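Local coordinates for aminotransferase, class I and II (Erwinia tasmaniensis, PDB 5Z0Q), which belongs to the class I and II aminotransferase family and holds pyridoxal-5'-phosphate in a pocket at which two subunits meet, at residues Q15-R20 against G368-L373; V95-V100 against S250-P255; I104-R109 against A261-M266. All coordinates share one frame; numbering follows the deposited sequence.

Contact 1: Q15-R20 against G368-L373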
loop_
_atom_site.group_PDB
_atom_site.type_symbol
_atom_site.label_atom_id
_atom_site.label_comp_id
_atom_site.label_asym_id
_atom_site.label_seq_id
_atom_site.Cartn_x
_atom_site.Cartn_y
_atom_site.Cartn_z
ATOM N N GLN A 15 -2.025 16.832 -26.746
ATOM C CA GLN A 15 -3.360 17.278 -27.125
ATOM C C GLN A 15 -4.342 16.126 -27.293
ATOM O O GLN A 15 -5.475 16.356 -27.727
ATOM C CB GLN A 15 -3.298 18.096 -28.418
ATOM C CG GLN A 15 -2.628 19.449 -28.263
ATOM C CD GLN A 15 -2.620 20.249 -29.551
ATOM O OE1 GLN A 15 -2.875 19.713 -30.629
ATOM N NE2 GLN A 15 -2.330 21.540 -29.443
ATOM N N ARG A 16 -3.937 14.902 -26.962
ATOM C CA ARG A 16 -4.825 13.757 -27.094
ATOM C C ARG A 16 -5.906 13.791 -26.021
ATOM O O ARG A 16 -5.648 14.145 -24.867
ATOM C CB ARG A 16 -4.027 12.454 -27.001
ATOM C CG ARG A 16 -4.836 11.181 -27.241
ATOM C CD ARG A 16 -5.307 11.075 -28.687
ATOM N NE ARG A 16 -6.513 11.861 -28.937
ATOM C CZ ARG A 16 -6.866 12.330 -30.129
ATOM N NH1 ARG A 16 -7.980 13.039 -30.259
ATOM N NH2 ARG A 16 -6.102 12.100 -31.187
ATOM N N ILE A 17 -7.126 13.423 -26.409
ATOM C CA ILE A 17 -8.269 13.376 -25.503
ATOM C C ILE A 17 -8.662 11.919 -25.309
ATOM O O ILE A 17 -8.962 11.213 -26.281
ATOM C CB ILE A 17 -9.453 14.199 -26.034
ATOM C CG1 ILE A 17 -9.128 15.695 -25.993
ATOM C CG2 ILE A 17 -10.713 13.902 -25.231
ATOM C CD1 ILE A 17 -10.318 16.590 -26.282
ATOM N N ASP A 18 -8.659 11.469 -24.059
ATOM C CA ASP A 18 -9.066 10.120 -23.701
ATOM C C ASP A 18 -10.479 10.128 -23.128
ATOM O O ASP A 18 -10.996 11.162 -22.701
ATOM C CB ASP A 18 -8.095 9.507 -22.688
ATOM C CG ASP A 18 -6.651 9.579 -23.143
ATOM O OD1 ASP A 18 -6.355 10.342 -24.086
ATOM O OD2 ASP A 18 -5.808 8.867 -22.559
ATOM N N ARG A 19 -11.099 8.951 -23.124
ATOM C CA ARG A 19 -12.452 8.776 -22.616
ATOM C C ARG A 19 -12.420 7.896 -21.375
ATOM O O ARG A 19 -11.750 6.859 -21.360
ATOM C CB ARG A 19 -13.364 8.162 -23.680
ATOM C CG ARG A 19 -14.808 7.992 -23.237
ATOM C CD ARG A 19 -15.414 9.309 -22.769
ATOM N NE ARG A 19 -15.813 9.261 -21.365
ATOM C CZ ARG A 19 -16.431 10.252 -20.727
ATOM N NH1 ARG A 19 -16.755 10.120 -19.447
ATOM N NH2 ARG A 19 -16.726 11.374 -21.370
ATOM N N ARG A 20 -13.134 8.323 -20.332
ATOM C CA ARG A 20 -13.189 7.604 -19.062
ATOM C C ARG A 20 -14.621 7.675 -18.539
ATOM O O ARG A 20 -15.034 8.738 -18.063
ATOM C CB ARG A 20 -12.215 8.202 -18.041
ATOM C CG ARG A 20 -11.094 9.051 -18.639
ATOM C CD ARG A 20 -9.716 8.435 -18.411
ATOM N NE ARG A 20 -9.136 8.823 -17.127
ATOM C CZ ARG A 20 -8.320 9.860 -16.958
ATOM N NH1 ARG A 20 -7.988 10.613 -17.997
ATOM N NH2 ARG A 20 -7.836 10.146 -15.755
ATOM N N GLY A 368 -4.092 20.519 -15.920
ATOM C CA GLY A 368 -3.340 19.407 -16.466
ATOM C C GLY A 368 -4.207 18.558 -17.372
ATOM O O GLY A 368 -4.677 17.485 -16.978
ATOM N N CYS A 369 -4.424 19.034 -18.593
ATOM C CA CYS A 369 -5.362 18.425 -19.523
ATOM C C CYS A 369 -5.060 18.955 -20.917
ATOM O O CYS A 369 -4.335 19.947 -21.058
ATOM C CB CYS A 369 -6.814 18.736 -19.122
ATOM S SG CYS A 369 -7.177 20.498 -18.999
ATOM N N PRO A 370 -5.579 18.310 -21.965
ATOM C CA PRO A 370 -5.395 18.854 -23.315
ATOM C C PRO A 370 -5.981 20.253 -23.430
ATOM O O PRO A 370 -6.979 20.588 -22.789
ATOM C CB PRO A 370 -6.136 17.853 -24.211
ATOM C CG PRO A 370 -7.023 17.080 -23.288
ATOM C CD PRO A 370 -6.279 17.015 -21.996
ATOM N N ARG A 371 -5.335 21.073 -24.263
ATOM C CA ARG A 371 -5.695 22.485 -24.355
ATOM C C ARG A 371 -7.128 22.678 -24.833
ATOM O O ARG A 371 -7.775 23.669 -24.471
ATOM C CB ARG A 371 -4.715 23.208 -25.281
ATOM C CG ARG A 371 -4.880 24.716 -25.316
ATOM C CD ARG A 371 -3.743 25.381 -26.078
ATOM N NE ARG A 371 -2.446 25.130 -25.454
ATOM C CZ ARG A 371 -1.487 24.382 -25.994
ATOM N NH1 ARG A 371 -1.674 23.818 -27.181
ATOM N NH2 ARG A 371 -0.339 24.206 -25.355
ATOM N N GLN A 372 -7.646 21.747 -25.637
ATOM C CA GLN A 372 -9.029 21.856 -26.090
ATOM C C GLN A 372 -9.999 21.795 -24.916
ATOM O O GLN A 372 -11.021 22.492 -24.905
ATOM C CB GLN A 372 -9.339 20.754 -27.102
ATOM C CG GLN A 372 -10.705 20.875 -27.754
ATOM C CD GLN A 372 -11.047 19.678 -28.618
ATOM O OE1 GLN A 372 -11.886 18.854 -28.250
ATOM N NE2 GLN A 372 -10.402 19.576 -29.774
ATOM N N LEU A 373 -9.693 20.969 -23.912
ATOM C CA LEU A 373 -10.543 20.903 -22.728
ATOM C C LEU A 373 -10.372 22.133 -21.847
ATOM O O LEU A 373 -11.313 22.534 -21.153
ATOM C CB LEU A 373 -10.243 19.629 -21.936
ATOM C CG LEU A 373 -11.126 19.355 -20.716
ATOM C CD1 LEU A 373 -12.595 19.316 -21.112
ATOM C CD2 LEU A 373 -10.716 18.059 -20.032
#

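Contact 2: V95-V100 against S250-P255. With PLP (pyridoxal-5'-phosphate), chain M.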
loop_
_atom_site.group_PDB
_atom_site.type_symbol
_atom_site.label_atom_id
_atom_site.label_comp_id
_atom_site.label_asym_id
_atom_site.label_seq_id
_atom_site.Cartn_x
_atom_site.Cartn_y
_atom_site.Cartn_z
ATOM N N VAL A 95 13.805 5.077 2.046
ATOM C CA VAL A 95 12.762 4.189 2.551
ATOM C C VAL A 95 11.602 4.285 1.569
ATOM O O VAL A 95 10.983 5.346 1.439
ATOM C CB VAL A 95 12.300 4.554 3.970
ATOM C CG1 VAL A 95 11.143 3.664 4.393
ATOM C CG2 VAL A 95 13.448 4.434 4.961
ATOM N N PHE A 96 11.307 3.188 0.875
ATOM C CA PHE A 96 10.266 3.196 -0.143
ATOM C C PHE A 96 8.892 2.993 0.485
ATOM O O PHE A 96 8.724 2.188 1.405
ATOM C CB PHE A 96 10.539 2.117 -1.189
ATOM C CG PHE A 96 11.819 2.322 -1.947
ATOM C CD1 PHE A 96 11.923 3.325 -2.897
ATOM C CD2 PHE A 96 12.918 1.514 -1.708
ATOM C CE1 PHE A 96 13.101 3.520 -3.595
ATOM C CE2 PHE A 96 14.099 1.702 -2.403
ATOM C CZ PHE A 96 14.191 2.705 -3.348
ATOM N N LEU A 97 7.909 3.728 -0.024
ATOM C CA LEU A 97 6.569 3.763 0.536
ATOM C C LEU A 97 5.542 3.661 -0.580
ATOM O O LEU A 97 5.826 4.036 -1.725
ATOM C CB LEU A 97 6.331 5.057 1.331
ATOM C CG LEU A 97 7.235 5.303 2.539
ATOM C CD1 LEU A 97 7.249 6.780 2.898
ATOM C CD2 LEU A 97 6.778 4.466 3.723
ATOM N N PRO A 98 4.342 3.147 -0.281
ATOM C CA PRO A 98 3.249 3.118 -1.277
ATOM C C PRO A 98 2.398 4.386 -1.240
ATOM O O PRO A 98 1.207 4.379 -0.897
ATOM C CB PRO A 98 2.467 1.872 -0.860
ATOM C CG PRO A 98 2.613 1.850 0.627
ATOM C CD PRO A 98 3.997 2.382 0.930
ATOM N N GLY A 99 3.013 5.506 -1.599
ATOM C CA GLY A 99 2.349 6.794 -1.600
ATOM C C GLY A 99 3.101 7.820 -0.773
ATOM O O GLY A 99 4.069 7.520 -0.076
ATOM N N VAL A 100 2.624 9.058 -0.870
ATOM C CA VAL A 100 3.238 10.177 -0.163
ATOM C C VAL A 100 2.417 10.497 1.079
ATOM O O VAL A 100 2.963 10.914 2.106
ATOM C CB VAL A 100 3.370 11.407 -1.079
ATOM C CG1 VAL A 100 4.074 12.547 -0.353
ATOM C CG2 VAL A 100 4.115 11.040 -2.353
ATOM N N SER A 250 6.647 5.739 -4.071
ATOM C CA SER A 250 7.280 6.926 -3.514
ATOM C C SER A 250 8.451 6.495 -2.641
ATOM O O SER A 250 8.689 5.302 -2.424
ATOM C CB SER A 250 6.279 7.762 -2.708
ATOM O OG SER A 250 5.889 7.080 -1.530
ATOM N N LEU A 251 9.187 7.479 -2.128
ATOM C CA LEU A 251 10.318 7.201 -1.257
ATOM C C LEU A 251 10.516 8.362 -0.297
ATOM O O LEU A 251 10.212 9.515 -0.616
ATOM C CB LEU A 251 11.602 6.937 -2.061
ATOM C CG LEU A 251 12.074 7.950 -3.111
ATOM C CD1 LEU A 251 12.903 9.074 -2.497
ATOM C CD2 LEU A 251 12.860 7.244 -4.206
ATOM N N ALA A 252 11.028 8.041 0.887
ATOM C CA ALA A 252 11.384 9.028 1.895
ATOM C C ALA A 252 12.891 9.000 2.107
ATOM O O ALA A 252 13.498 7.926 2.167
ATOM C CB ALA A 252 10.659 8.761 3.215
ATOM N N VAL A 253 13.490 10.181 2.218
ATOM C CA VAL A 253 14.931 10.324 2.391
ATOM C C VAL A 253 15.178 10.823 3.807
ATOM O O VAL A 253 14.924 11.993 4.117
ATOM C CB VAL A 253 15.542 11.273 1.352
ATOM C CG1 VAL A 253 17.058 11.277 1.469
ATOM C CG2 VAL A 253 15.105 10.872 -0.049
ATOM N N ILE A 254 15.672 9.940 4.666
ATOM C CA ILE A 254 15.944 10.249 6.062
ATOM C C ILE A 254 17.431 10.038 6.313
ATOM O O ILE A 254 17.878 8.917 6.559
ATOM C CB ILE A 254 15.095 9.379 7.006
ATOM C CG1 ILE A 254 13.689 9.189 6.434
ATOM C CG2 ILE A 254 15.022 10.012 8.386
ATOM C CD1 ILE A 254 12.856 8.175 7.182
ATOM N N PRO A 255 18.238 11.102 6.246
ATOM C CA PRO A 255 19.678 10.937 6.495
ATOM C C PRO A 255 20.006 10.584 7.936
ATOM O O PRO A 255 21.010 9.904 8.180
ATOM C CB PRO A 255 20.263 12.303 6.103
ATOM C CG PRO A 255 19.223 12.934 5.230
ATOM C CD PRO A 255 17.912 12.454 5.767
HETATM N N1 PLP M . 1.679 15.459 -1.729
HETATM C C2 PLP M . 1.121 16.567 -2.337
HETATM C C2A PLP M . 1.465 17.944 -1.848
HETATM C C3 PLP M . 0.243 16.409 -3.403
HETATM O O3 PLP M . -0.310 17.508 -4.005
HETATM C C4 PLP M . -0.073 15.133 -3.857
HETATM C C4A PLP M . -0.877 14.960 -5.112
HETATM C C5 PLP M . 0.488 14.021 -3.239
HETATM C C6 PLP M . 1.367 14.190 -2.174
HETATM C C5A PLP M . 0.138 12.638 -3.740
HETATM O O4P PLP M . 0.344 11.669 -2.738
HETATM P P PLP M . -0.226 10.178 -2.950
HETATM O O1P PLP M . -1.677 10.250 -3.365
HETATM O O2P PLP M . -0.108 9.392 -1.665
HETATM O O3P PLP M . 0.582 9.506 -4.035
#

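Contact 3: I104-R109 against A261-M266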
loop_
_atom_site.group_PDB
_atom_site.type_symbol
_atom_site.label_atom_id
_atom_site.label_comp_id
_atom_site.label_asym_id
_atom_site.label_seq_id
_atom_site.Cartn_x
_atom_site.Cartn_y
_atom_site.Cartn_z
ATOM N N ILE A 104 3.499 11.132 5.151
ATOM C CA ILE A 104 3.152 12.253 6.019
ATOM C C ILE A 104 2.601 11.749 7.346
ATOM O O ILE A 104 2.939 12.272 8.415
ATOM C CB ILE A 104 2.154 13.183 5.305
ATOM C CG1 ILE A 104 2.791 13.787 4.051
ATOM C CG2 ILE A 104 1.669 14.274 6.245
ATOM C CD1 ILE A 104 1.832 14.598 3.207
ATOM N N ASN A 105 1.752 10.720 7.302
ATOM C CA ASN A 105 1.146 10.207 8.526
ATOM C C ASN A 105 2.183 9.534 9.418
ATOM O O ASN A 105 2.229 9.789 10.627
ATOM C CB ASN A 105 0.012 9.242 8.185
ATOM C CG ASN A 105 -1.249 9.962 7.745
ATOM O OD1 ASN A 105 -2.181 10.140 8.529
ATOM N ND2 ASN A 105 -1.280 10.386 6.487
ATOM N N ILE A 106 3.028 8.675 8.839
ATOM C CA ILE A 106 4.055 7.996 9.627
ATOM C C ILE A 106 4.958 9.010 10.315
ATOM O O ILE A 106 5.315 8.851 11.488
ATOM C CB ILE A 106 4.868 7.034 8.742
ATOM C CG1 ILE A 106 3.967 5.962 8.134
ATOM C CG2 ILE A 106 5.979 6.378 9.550
ATOM C CD1 ILE A 106 4.629 5.198 7.012
ATOM N N ALA A 107 5.333 10.073 9.598
ATOM C CA ALA A 107 6.210 11.086 10.176
ATOM C C ALA A 107 5.582 11.732 11.405
ATOM O O ALA A 107 6.268 11.974 12.405
ATOM C CB ALA A 107 6.547 12.145 9.126
ATOM N N VAL A 108 4.277 12.007 11.357
ATOM C CA VAL A 108 3.614 12.641 12.491
ATOM C C VAL A 108 3.496 11.667 13.660
ATOM O O VAL A 108 3.698 12.042 14.821
ATOM C CB VAL A 108 2.241 13.191 12.065
ATOM C CG1 VAL A 108 1.499 13.770 13.259
ATOM C CG2 VAL A 108 2.408 14.246 10.982
ATOM N N ARG A 109 3.175 10.401 13.374
ATOM C CA ARG A 109 3.028 9.420 14.445
ATOM C C ARG A 109 4.368 9.075 15.085
ATOM O O ARG A 109 4.410 8.696 16.260
ATOM C CB ARG A 109 2.365 8.148 13.914
ATOM C CG ARG A 109 1.095 8.371 13.109
ATOM C CD ARG A 109 -0.158 8.219 13.947
ATOM N NE ARG A 109 -1.358 8.480 13.155
ATOM C CZ ARG A 109 -2.012 7.556 12.457
ATOM N NH1 ARG A 109 -1.591 6.299 12.453
ATOM N NH2 ARG A 109 -3.093 7.889 11.765
ATOM N N ALA A 261 15.203 4.918 12.044
ATOM C CA ALA A 261 14.750 3.766 12.818
ATOM C C ALA A 261 13.387 4.029 13.445
ATOM O O ALA A 261 12.527 3.141 13.463
ATOM C CB ALA A 261 15.782 3.415 13.890
ATOM N N ARG A 262 13.173 5.240 13.969
ATOM C CA ARG A 262 11.862 5.595 14.501
ATOM C C ARG A 262 10.804 5.607 13.406
ATOM O O ARG A 262 9.649 5.243 13.653
ATOM C CB ARG A 262 11.927 6.959 15.193
ATOM C CG ARG A 262 12.854 7.007 16.396
ATOM C CD ARG A 262 13.091 8.438 16.859
ATOM N NE ARG A 262 11.853 9.111 17.241
ATOM C CZ ARG A 262 11.781 10.382 17.626
ATOM N NH1 ARG A 262 12.880 11.124 17.680
ATOM N NH2 ARG A 262 10.611 10.912 17.957
ATOM N N PHE A 263 11.181 6.019 12.193
ATOM C CA PHE A 263 10.241 6.025 11.078
ATOM C C PHE A 263 9.872 4.605 10.668
ATOM O O PHE A 263 8.688 4.278 10.516
ATOM C CB PHE A 263 10.845 6.793 9.901
ATOM C CG PHE A 263 9.902 6.993 8.747
ATOM C CD1 PHE A 263 9.054 8.087 8.710
ATOM C CD2 PHE A 263 9.875 6.097 7.691
ATOM C CE1 PHE A 263 8.189 8.278 7.648
ATOM C CE2 PHE A 263 9.014 6.281 6.626
ATOM C CZ PHE A 263 8.170 7.374 6.606
ATOM N N ASN A 264 10.877 3.741 10.489
ATOM C CA ASN A 264 10.616 2.372 10.056
ATOM C C ASN A 264 9.845 1.581 11.106
ATOM O O ASN A 264 9.029 0.721 10.753
ATOM C CB ASN A 264 11.932 1.671 9.721
ATOM C CG ASN A 264 12.610 2.257 8.499
ATOM O OD1 ASN A 264 11.947 2.694 7.558
ATOM N ND2 ASN A 264 13.937 2.271 8.506
ATOM N N ARG A 265 10.088 1.849 12.390
ATOM C CA ARG A 265 9.356 1.148 13.441
ATOM C C ARG A 265 7.878 1.521 13.424
ATOM O O ARG A 265 7.013 0.672 13.674
ATOM C CB ARG A 265 9.982 1.452 14.803
ATOM C CG ARG A 265 9.318 0.747 15.973
ATOM C CD ARG A 265 10.226 0.704 17.199
ATOM N NE ARG A 265 10.549 2.032 17.715
ATOM C CZ ARG A 265 11.700 2.663 17.497
ATOM N NH1 ARG A 265 12.649 2.088 16.769
ATOM N NH2 ARG A 265 11.904 3.869 18.009
ATOM N N MET A 266 7.567 2.785 13.125
ATOM C CA MET A 266 6.175 3.204 13.008
ATOM C C MET A 266 5.533 2.658 11.739
ATOM O O MET A 266 4.314 2.452 11.697
ATOM C CB MET A 266 6.090 4.730 13.040
ATOM C CG MET A 266 4.682 5.299 12.958
ATOM S SD MET A 266 3.652 4.829 14.361
ATOM C CE MET A 266 4.641 5.447 15.721
#

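Contact 1: Q15-R20 against G368-L373
The carboxamide of Gln15 comes to an edge of the Arg371 guanidinium, near its plane, with NE2 at 3.3 Å from NH1 of Arg371. Both nitrogens are donors, so they do not hydrogen-bond, and the planes of the two groups stand 75° apart. The same arginine makes a cation-pi contact with Tyr299 of helix 290-313, against which Gln15 also rests; that helix thus backs both polar side chains. Gln15 gets to the arginine by an extended chain, whereas Arg371 runs out straight to CD and bends about the CG-CD bond (chi3 -61°).

The apolar part of the contact centres on the ring of Pro370, whose CB points at the 15-20 backbone. Its CG lies 3.6 Å from the carbonyl O of Arg16, and CB lies 3.9 Å from the carbonyl O of Gln15. Ile17 lays its longer branch across the ring at about a right angle, CG1 being 3.7 Å from Pro370 CG. The CD1 methyl at the end of that branch continues to the amide of Gln372, reaching OE1 at 3.4 Å, again crosswise. No hydrogen bond joins the two segments, so shape and apolar contact carry the match, mostly at the protein surface. At the other end of the N-terminal segment, Asp18 and Arg20 pack on Val63 of the second subunit.

Pro370 occupies the N-cap of helix 371-385, and its carbonyl O accepts a weak bond from Leu373 N. The contact therefore seats the irregular N-terminal arm on the first turn of the C-terminal helix in this class I and II aminotransferase fold.

Contact 2: V95-V100 against S250-P255
Two donors converge on the carbonyl O of Val95. The amide N of Ala252 lies 2.8 Å from Val95 O, and Leu251 brings its CA-H to the same atom, with Leu251 CA 3.3 Å from Val95 O. Val95 N returns a bond to Ala252 O, which completes a hydrogen-bonded antiparallel pair. Two residues on, Leu97 and Ser250 form the next such pair: Leu97 N donates to Ser250 O (3.0 Å), and Ser250 N donates back to Leu97 O.

Between them, Phe96 and Leu251 make the non-hydrogen-bonded pair, lying side by side and pointing the same way, with Phe96 CD1 3.7 Å from Leu251 CB. Helix 71-83 covers this face. On the other, Leu97 CD1 meets the methyl CB of Ala252 at 4.0 Å.

Beyond the strand, Pro98 centres an inverse gamma turn, and Gly99 takes a backbone conformation (phi 125°) that calls for glycine and leaves room for the phosphate. Val100 N then donates to PLP O2P at 2.9 Å, and the Val100 side chain lies along the ligand, its CG1 3.7 Å from C6.

Strand 250-253 runs against its neighbours within the large sheet, and strand 94-97 forms the sheet's outer border in this chain; the turn leaving that border contributes to the phosphate site, as in fold type I pyridoxal-phosphate enzymes.

Contact 3: I104-R109 against A261-M266
Ile106 places its CG2 methyl over one face of the Phe263 ring, 3.7 Å from the centroid and 20° off the normal, a CH-pi contact displaced toward the rim. The two side chains cross at about a right angle. The same methyl also meets Met266 CG at 3.8 Å, so it sits between the phenyl ring and the start of the methionine chain. Ala107 adds a looser touch, its CB lying 4.5 Å from Phe263 CE1.

One turn farther along helix 101-111, the CB of Arg109 packs on Met266 SD at 3.6 Å, while the thioether methyl CE lies near the backbone carbonyl of Arg109. Met266 reaches there because its chain folds back at its second and third torsions. The rest of Arg109 leads away from this helix pair, so only the root of this basic residue takes part. Phe263 has CG anti to its backbone N (chi1 -174°), which carries the ring across to the neighbouring helix although its CB does not point there directly.

The axes of the two helical segments pass 9.0 Å apart at 113°, and Ile106 and Met266 approach each other across the crossing. Outside this shell, Val95, Leu97 and Ile254 pack against Phe263 from the sheet side, Val271 touches Ile106, and Met270 of the second subunit closes on Ile106, Arg109 and Met266.

No hydrogen bond links the segments. Methyl, thioether and phenyl groups do the joining, which is consistent with a helix crossing held beside the subunit interface mainly by dispersion and the exclusion of water.

From the N terminus, the chain passes first through residues 15-20, whose partner, 368-373, comes near the C-terminal end; contact 1 therefore encloses both of the others. Strand 94-97 and helix 101-111 follow in succession, and about 150 residues later strand 250-253 and helix 257-267 come back to them in the same order. Contacts 2 and 3 thus cross along the chain, strand pairing with strand and helix with helix. Their centres are about 11 Å apart and they touch, joining the border of the large sheet to its covering helices. Contact 1 lies apart, its centre about 31 Å from that of contact 2 and 38 Å from that of contact 3.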